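Local coordinates for protein 432aa long hypothetical deoxyribodipyrimidine photolyase (Sulfolobus tokodaii, PDB 2E0I) that probably repairs ultraviolet-damaged DNA by splitting cyclobutane pyrimidine dimers with light, and binds two FAD molecules, one of them implicated as a light-harvesting cofactor, at residues Arg205-Pro208 against Ala209-Asn212; Ala296-Arg299 against Met300-Ser303; Asn366-Lys369 against Gln370-Lys373. All coordinates share one frame; numbering follows the deposited sequence.

Contact 1: residues Arg205-Pro208 against Ala209-Asn212; sequences RDYP and AENN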
loop_
_atom_site.group_PDB
_atom_site.type_symbol
_atom_site.label_atom_id
_atom_site.label_comp_id
_atom_site.label_asym_id
_atom_site.label_seq_id
_atom_site.Cartn_x
_atom_site.Cartn_y
_atom_site.Cartn_z
ATOM N N ARG A 205 -0.272 -6.287 18.639
ATOM C CA ARG A 205 -0.037 -5.439 17.484
ATOM C C ARG A 205 -0.957 -4.229 17.407
ATOM O O ARG A 205 -0.743 -3.347 16.580
ATOM C CB ARG A 205 -0.146 -6.263 16.196
ATOM C CG ARG A 205 -1.558 -6.574 15.738
ATOM C CD ARG A 205 -1.540 -7.340 14.419
ATOM N NE ARG A 205 -1.706 -8.769 14.643
ATOM C CZ ARG A 205 -2.882 -9.373 14.779
ATOM N NH1 ARG A 205 -4.001 -8.675 14.702
ATOM N NH2 ARG A 205 -2.941 -10.673 15.018
ATOM N N ASP A 206 -1.965 -4.174 18.267
ATOM C CA ASP A 206 -2.908 -3.058 18.252
ATOM C C ASP A 206 -2.412 -1.842 19.007
ATOM O O ASP A 206 -2.830 -0.727 18.732
ATOM C CB ASP A 206 -4.247 -3.485 18.847
ATOM C CG ASP A 206 -4.984 -4.482 17.974
ATOM O OD1 ASP A 206 -5.595 -4.051 16.969
ATOM O OD2 ASP A 206 -4.942 -5.698 18.288
ATOM N N TYR A 207 -1.519 -2.051 19.958
ATOM C CA TYR A 207 -1.006 -0.954 20.753
ATOM C C TYR A 207 0.091 -0.206 20.008
ATOM O O TYR A 207 1.200 -0.703 19.849
ATOM C CB TYR A 207 -0.508 -1.510 22.077
ATOM C CG TYR A 207 -1.580 -2.301 22.787
ATOM C CD1 TYR A 207 -2.370 -1.719 23.780
ATOM C CD2 TYR A 207 -1.857 -3.616 22.419
ATOM C CE1 TYR A 207 -3.411 -2.432 24.384
ATOM C CE2 TYR A 207 -2.894 -4.333 23.012
ATOM C CZ TYR A 207 -3.666 -3.736 23.991
ATOM O OH TYR A 207 -4.708 -4.444 24.548
ATOM N N PRO A 208 -0.217 1.014 19.540
ATOM C CA PRO A 208 0.715 1.863 18.799
ATOM C C PRO A 208 1.970 2.192 19.580
ATOM O O PRO A 208 3.053 2.206 19.018
ATOM C CB PRO A 208 -0.101 3.122 18.509
ATOM C CG PRO A 208 -1.506 2.670 18.591
ATOM C CD PRO A 208 -1.497 1.713 19.741
ATOM N N ALA A 209 1.825 2.473 20.869
ATOM C CA ALA A 209 2.973 2.824 21.693
ATOM C C ALA A 209 4.005 1.701 21.695
ATOM O O ALA A 209 5.211 1.948 21.657
ATOM C CB ALA A 209 2.524 3.134 23.102
ATOM N N GLU A 210 3.535 0.463 21.747
ATOM C CA GLU A 210 4.437 -0.680 21.721
ATOM C C GLU A 210 4.988 -0.803 20.297
ATOM O O GLU A 210 4.608 -0.037 19.411
ATOM C CB GLU A 210 3.682 -1.944 22.158
ATOM C CG GLU A 210 3.328 -1.903 23.643
ATOM C CD GLU A 210 2.399 -3.019 24.092
ATOM O OE1 GLU A 210 2.708 -4.207 23.835
ATOM O OE2 GLU A 210 1.360 -2.704 24.723
ATOM N N ASN A 211 5.891 -1.737 20.059
ATOM C CA ASN A 211 6.426 -1.843 18.714
ATOM C C ASN A 211 6.158 -3.226 18.165
ATOM O O ASN A 211 7.076 -3.921 17.749
ATOM C CB ASN A 211 7.925 -1.573 18.731
ATOM C CG ASN A 211 8.359 -0.719 17.570
ATOM O OD1 ASN A 211 9.528 -0.730 17.175
ATOM N ND2 ASN A 211 7.415 0.042 17.013
ATOM N N ASN A 212 4.893 -3.615 18.126
ATOM C CA ASN A 212 4.565 -4.951 17.683
ATOM C C ASN A 212 4.083 -5.169 16.267
ATOM O O ASN A 212 3.414 -6.153 15.988
ATOM C CB ASN A 212 3.596 -5.578 18.681
ATOM C CG ASN A 212 4.221 -5.738 20.066
ATOM O OD1 ASN A 212 5.264 -6.387 20.221
ATOM N ND2 ASN A 212 3.592 -5.141 21.075
HETATM O O HOH W 1 2.419 -2.385 18.461
#

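Contact 2: residues Ala296-Arg299 against Met300-Ser303; sequences AGMR and MLNS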
loop_
_atom_site.group_PDB
_atom_site.type_symbol
_atom_site.label_atom_id
_atom_site.label_comp_id
_atom_site.label_asym_id
_atom_site.label_seq_id
_atom_site.Cartn_x
_atom_site.Cartn_y
_atom_site.Cartn_z
ATOM N N ALA A 296 -3.206 12.081 17.063
ATOM C CA ALA A 296 -1.900 11.457 17.096
ATOM C C ALA A 296 -1.706 10.671 15.808
ATOM O O ALA A 296 -0.666 10.782 15.150
ATOM C CB ALA A 296 -1.791 10.546 18.289
ATOM N N GLY A 297 -2.713 9.887 15.440
ATOM C CA GLY A 297 -2.621 9.103 14.223
ATOM C C GLY A 297 -2.295 9.932 12.990
ATOM O O GLY A 297 -1.286 9.697 12.322
ATOM N N MET A 298 -3.140 10.911 12.682
ATOM C CA MET A 298 -2.926 11.744 11.513
ATOM C C MET A 298 -1.575 12.434 11.537
ATOM O O MET A 298 -0.866 12.460 10.526
ATOM C CB MET A 298 -4.041 12.780 11.387
ATOM C CG MET A 298 -5.431 12.166 11.229
ATOM S SD MET A 298 -5.575 10.968 9.881
ATOM C CE MET A 298 -5.503 12.065 8.416
ATOM N N ARG A 299 -1.202 12.982 12.687
ATOM C CA ARG A 299 0.076 13.669 12.771
ATOM C C ARG A 299 1.224 12.724 12.484
ATOM O O ARG A 299 2.140 13.077 11.738
ATOM C CB ARG A 299 0.249 14.335 14.130
ATOM C CG ARG A 299 -0.690 15.490 14.308
ATOM C CD ARG A 299 -0.408 16.273 15.558
ATOM N NE ARG A 299 -1.500 17.203 15.827
ATOM C CZ ARG A 299 -1.487 18.103 16.802
ATOM N NH1 ARG A 299 -0.425 18.198 17.597
ATOM N NH2 ARG A 299 -2.539 18.894 16.996
ATOM N N MET A 300 1.182 11.525 13.057
ATOM C CA MET A 300 2.244 10.573 12.799
ATOM C C MET A 300 2.289 10.288 11.302
ATOM O O MET A 300 3.323 10.460 10.659
ATOM C CB MET A 300 2.024 9.267 13.550
ATOM C CG MET A 300 3.180 8.310 13.326
ATOM S SD MET A 300 3.046 6.696 14.097
ATOM C CE MET A 300 4.396 5.877 13.261
ATOM N N LEU A 301 1.155 9.859 10.751
ATOM C CA LEU A 301 1.060 9.558 9.330
ATOM C C LEU A 301 1.656 10.687 8.493
ATOM O O LEU A 301 2.423 10.432 7.573
ATOM C CB LEU A 301 -0.410 9.335 8.937
ATOM C CG LEU A 301 -0.794 9.464 7.452
ATOM C CD1 LEU A 301 -0.128 8.360 6.648
ATOM C CD2 LEU A 301 -2.311 9.404 7.292
ATOM N N ASN A 302 1.322 11.934 8.815
ATOM C CA ASN A 302 1.830 13.053 8.027
ATOM C C ASN A 302 3.341 13.209 8.018
ATOM O O ASN A 302 3.940 13.500 6.987
ATOM C CB ASN A 302 1.191 14.377 8.469
ATOM C CG ASN A 302 -0.285 14.476 8.084
ATOM O OD1 ASN A 302 -0.664 14.166 6.955
ATOM N ND2 ASN A 302 -1.122 14.921 9.023
ATOM N N SER A 303 3.975 13.005 9.156
ATOM C CA SER A 303 5.406 13.176 9.201
ATOM C C SER A 303 6.152 11.894 8.956
ATOM O O SER A 303 7.331 11.917 8.643
ATOM C CB SER A 303 5.815 13.724 10.547
ATOM O OG SER A 303 5.609 12.725 11.511
#

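Contact 3: residues Asn366-Lys369 against Gln370-Lys373; sequences NPWK and QQEK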
loop_
_atom_site.group_PDB
_atom_site.type_symbol
_atom_site.label_atom_id
_atom_site.label_comp_id
_atom_site.label_asym_id
_atom_site.label_seq_id
_atom_site.Cartn_x
_atom_site.Cartn_y
_atom_site.Cartn_z
ATOM N N ASN A 366 -15.917 3.513 19.578
ATOM C CA ASN A 366 -16.013 4.620 20.509
ATOM C C ASN A 366 -14.619 5.230 20.609
ATOM O O ASN A 366 -13.709 4.640 21.188
ATOM C CB ASN A 366 -16.453 4.133 21.881
ATOM C CG ASN A 366 -16.695 5.269 22.838
ATOM O OD1 ASN A 366 -15.894 6.208 22.927
ATOM N ND2 ASN A 366 -17.802 5.196 23.565
ATOM N N PRO A 367 -14.431 6.423 20.039
ATOM C CA PRO A 367 -13.134 7.094 20.073
ATOM C C PRO A 367 -12.463 7.069 21.432
ATOM O O PRO A 367 -11.321 6.650 21.558
ATOM C CB PRO A 367 -13.473 8.509 19.632
ATOM C CG PRO A 367 -14.581 8.284 18.664
ATOM C CD PRO A 367 -15.439 7.264 19.369
ATOM N N TRP A 368 -13.179 7.510 22.455
ATOM C CA TRP A 368 -12.615 7.563 23.792
ATOM C C TRP A 368 -12.335 6.197 24.391
ATOM O O TRP A 368 -11.304 5.999 25.027
ATOM C CB TRP A 368 -13.536 8.376 24.695
ATOM C CG TRP A 368 -13.868 9.684 24.078
ATOM C CD1 TRP A 368 -14.995 9.989 23.384
ATOM C CD2 TRP A 368 -13.008 10.834 23.982
ATOM N NE1 TRP A 368 -14.896 11.254 22.852
ATOM C CE2 TRP A 368 -13.687 11.796 23.202
ATOM C CE3 TRP A 368 -11.729 11.141 24.477
ATOM C CZ2 TRP A 368 -13.133 13.048 22.899
ATOM C CZ3 TRP A 368 -11.176 12.390 24.176
ATOM C CH2 TRP A 368 -11.881 13.325 23.393
ATOM N N LYS A 369 -13.244 5.254 24.192
ATOM C CA LYS A 369 -13.040 3.914 24.718
ATOM C C LYS A 369 -11.827 3.295 24.043
ATOM O O LYS A 369 -10.940 2.741 24.695
ATOM C CB LYS A 369 -14.280 3.047 24.475
ATOM C CG LYS A 369 -15.224 3.011 25.659
ATOM C CD LYS A 369 -16.504 2.256 25.360
ATOM C CE LYS A 369 -17.221 1.879 26.660
ATOM N NZ LYS A 369 -17.312 3.022 27.632
ATOM N N GLN A 370 -11.801 3.414 22.724
ATOM C CA GLN A 370 -10.726 2.888 21.902
ATOM C C GLN A 370 -9.394 3.507 22.331
ATOM O O GLN A 370 -8.416 2.802 22.594
ATOM C CB GLN A 370 -11.014 3.225 20.436
ATOM C CG GLN A 370 -10.480 2.221 19.442
ATOM C CD GLN A 370 -11.273 0.944 19.447
ATOM O OE1 GLN A 370 -10.931 -0.021 18.766
ATOM N NE2 GLN A 370 -12.349 0.929 20.218
ATOM N N GLN A 371 -9.373 4.833 22.396
ATOM C CA GLN A 371 -8.188 5.582 22.788
ATOM C C GLN A 371 -7.622 5.092 24.113
ATOM O O GLN A 371 -6.410 4.913 24.259
ATOM C CB GLN A 371 -8.527 7.071 22.914
ATOM C CG GLN A 371 -7.395 7.915 23.471
ATOM C CD GLN A 371 -7.750 9.384 23.575
ATOM O OE1 GLN A 371 -8.029 10.039 22.575
ATOM N NE2 GLN A 371 -7.740 9.908 24.793
ATOM N N GLU A 372 -8.513 4.872 25.074
ATOM C CA GLU A 372 -8.119 4.442 26.406
ATOM C C GLU A 372 -7.664 2.995 26.508
ATOM O O GLU A 372 -6.887 2.650 27.396
ATOM C CB GLU A 372 -9.266 4.690 27.380
ATOM C CG GLU A 372 -8.915 4.397 28.818
ATOM C CD GLU A 372 -9.851 5.087 29.786
ATOM O OE1 GLU A 372 -9.904 6.336 29.756
ATOM O OE2 GLU A 372 -10.528 4.387 30.572
ATOM N N LYS A 373 -8.136 2.150 25.602
ATOM C CA LYS A 373 -7.748 0.750 25.636
ATOM C C LYS A 373 -6.398 0.479 24.987
ATOM O O LYS A 373 -5.586 -0.276 25.533
ATOM C CB LYS A 373 -8.801 -0.119 24.954
ATOM C CG LYS A 373 -8.403 -1.578 24.914
ATOM C CD LYS A 373 -9.459 -2.450 24.279
ATOM C CE LYS A 373 -9.046 -3.910 24.372
ATOM N NZ LYS A 373 -10.093 -4.801 23.811
#

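Contact 1: residues Arg205-Pro208 against Ala209-Asn212
Tyr207 and Glu210 carry this turn, joined once through the backbone and once through their side chains. Among the polar links, Glu210 N gives a weak hydrogen bond to Tyr207 O, 3.2 Å long and bent to 122°, across a turn whose two middle residues are Pro208 and Ala209. The same Tyr207 O takes a second proton from a water at 2.5 Å, and that water in turn accepts from Asn212 N at 2.8 Å. The water thus ties Asn212 back to Tyr207, a span the direct bond does not cover.

The side-chain packing follows the same pairing. Tyr207 and Glu210 run alongside each other in the same direction, with ring and carboxylate planes only 20° apart. In both, CG stands anti to the carbonyl carbon, beside the backbone N, which sends the two side chains the same way. Glu210 OE2 comes obliquely to the root of the ring, 3.5 Å from Tyr207 CG. Arg204 meets both, in a salt bridge with Glu210 OE2 and a cation-pi contact with the Tyr207 ring. At the other end the chain nearly closes on itself, with Arg205 CB 3.6 Å from Asn212 O. The guanidinium of Arg205 leads away to salt bridges with Glu239 and Glu243, and the side chain passes about 4 Å from a bound FAD.

The whole turn belongs to the loop between helix 189-196 and helix 217-221. Asn212 OD1 anchors it by accepting from Asp201 N, while Pro208 and Ala209 rest on helix 379-384 through Phe380 and Lys379.

Contact 2: residues Ala296-Arg299 against Met300-Ser303
Asn302 sets its CG beside its own backbone N (chi1 -70°), which folds the amide back over the preceding turn of helix, so that CG lies 3.2 Å from Met298 O. Leu301 takes the other course, its CG anti to the backbone N (chi1 160°), and one of its methyls, CD2, reaches to 4.3 Å from Met298 CE in a loose apolar touch.

Beneath these side chains runs the regular i to i+4 bonding of helix 292-304. Met300 N reaches Ala296 O and Leu301 N reaches Gly297 O, both at 2.9 Å and both nearly in line with the carbonyl. Asn302 N binds Met298 O at 2.8 Å, coming in 19° off the carbonyl plane. The last link, Ser303 N to Arg299 O, is longer at 3.2 Å.

The amide of Asn302 spends its polar atoms on two other helices: OD1 pairs with Tyr333 OH and ND2 gives to Lys285 O. Replacing Asn302 by alanine removes both polar atoms, which would probably leave Tyr333 OH and Lys285 O without these mates and cost a polar tie between this helix and its neighbours. Arg299 is extended, and its guanidinium meets Glu387 in a salt bridge and Gly287 O in a hydrogen bond.

The chemistry is therefore divided by side of the helix. Met300 and Ala296 offer apolar surface to Phe380 of helix 379-384, Leu301 packs on Phe334 of helix 327-337, and Asn302 and Arg299 supply directed polar bonds that should fix how this segment of the FAD-binding domain sits against its surroundings.

Contact 3: residues Asn366-Lys369 against Gln370-Lys373
An N-capped first turn starts helix 367-374, with Asn366 as the cap and Gln370 and Gln371 one turn on. Asn366 holds two amides of that turn. Its OD1 accepts from Lys369 N at 3.1 Å, the donor standing well above the carbonyl plane rather than on a lone pair, and its main-chain O takes Gln370 N at 2.7 Å in an almost straight bond. With CG anti to the backbone N (chi1 -174°), the Asn366 side chain swings OD1 over the helix end. Gln371 N then binds Pro367 O at 2.8 Å, and Glu372 N reaches Trp368 O at 3.0 Å.

Trp368 and Gln371 point the same way, side by side, their ring and amide planes 67° apart; CE3 meets NE2 at 4.2 Å, an oblique packing approach. Tyr400 meets the indole edge-to-face.

The two glutamines do different polar work beyond the helix. Gln371 OE1 accepts from Ile293 N, while its NE2 gives to Ile396 O and His397 ND1, so this buried amide is used at both ends. Gln370 OE1 accepts from Arg310, whose positive charge would probably polarise that carbonyl.

How the contacts relate
Contact 1 and contact 3 meet directly: Tyr207 CE1 lies 3.3 Å from Lys373 O, so the loop 205-212 packs against the C-terminal end of helix 367-374, and Phe374 adds an edge-to-face ring contact to Tyr207. Arg310 joins the same two contacts, bonding Asp206 and Gln370. Contact 2 touches neither, with nearest atoms about 6 Å from contact 1 and about 8 Å from contact 3; Phe380 bridges the first gap, packing on Pro208 as well as on Ala296 and Met300. Proximity to a bound FAD falls off from Arg205, whose side chain is about 4 Å away, through Leu301 at about 9 Å to Gln370 at about 11 Å.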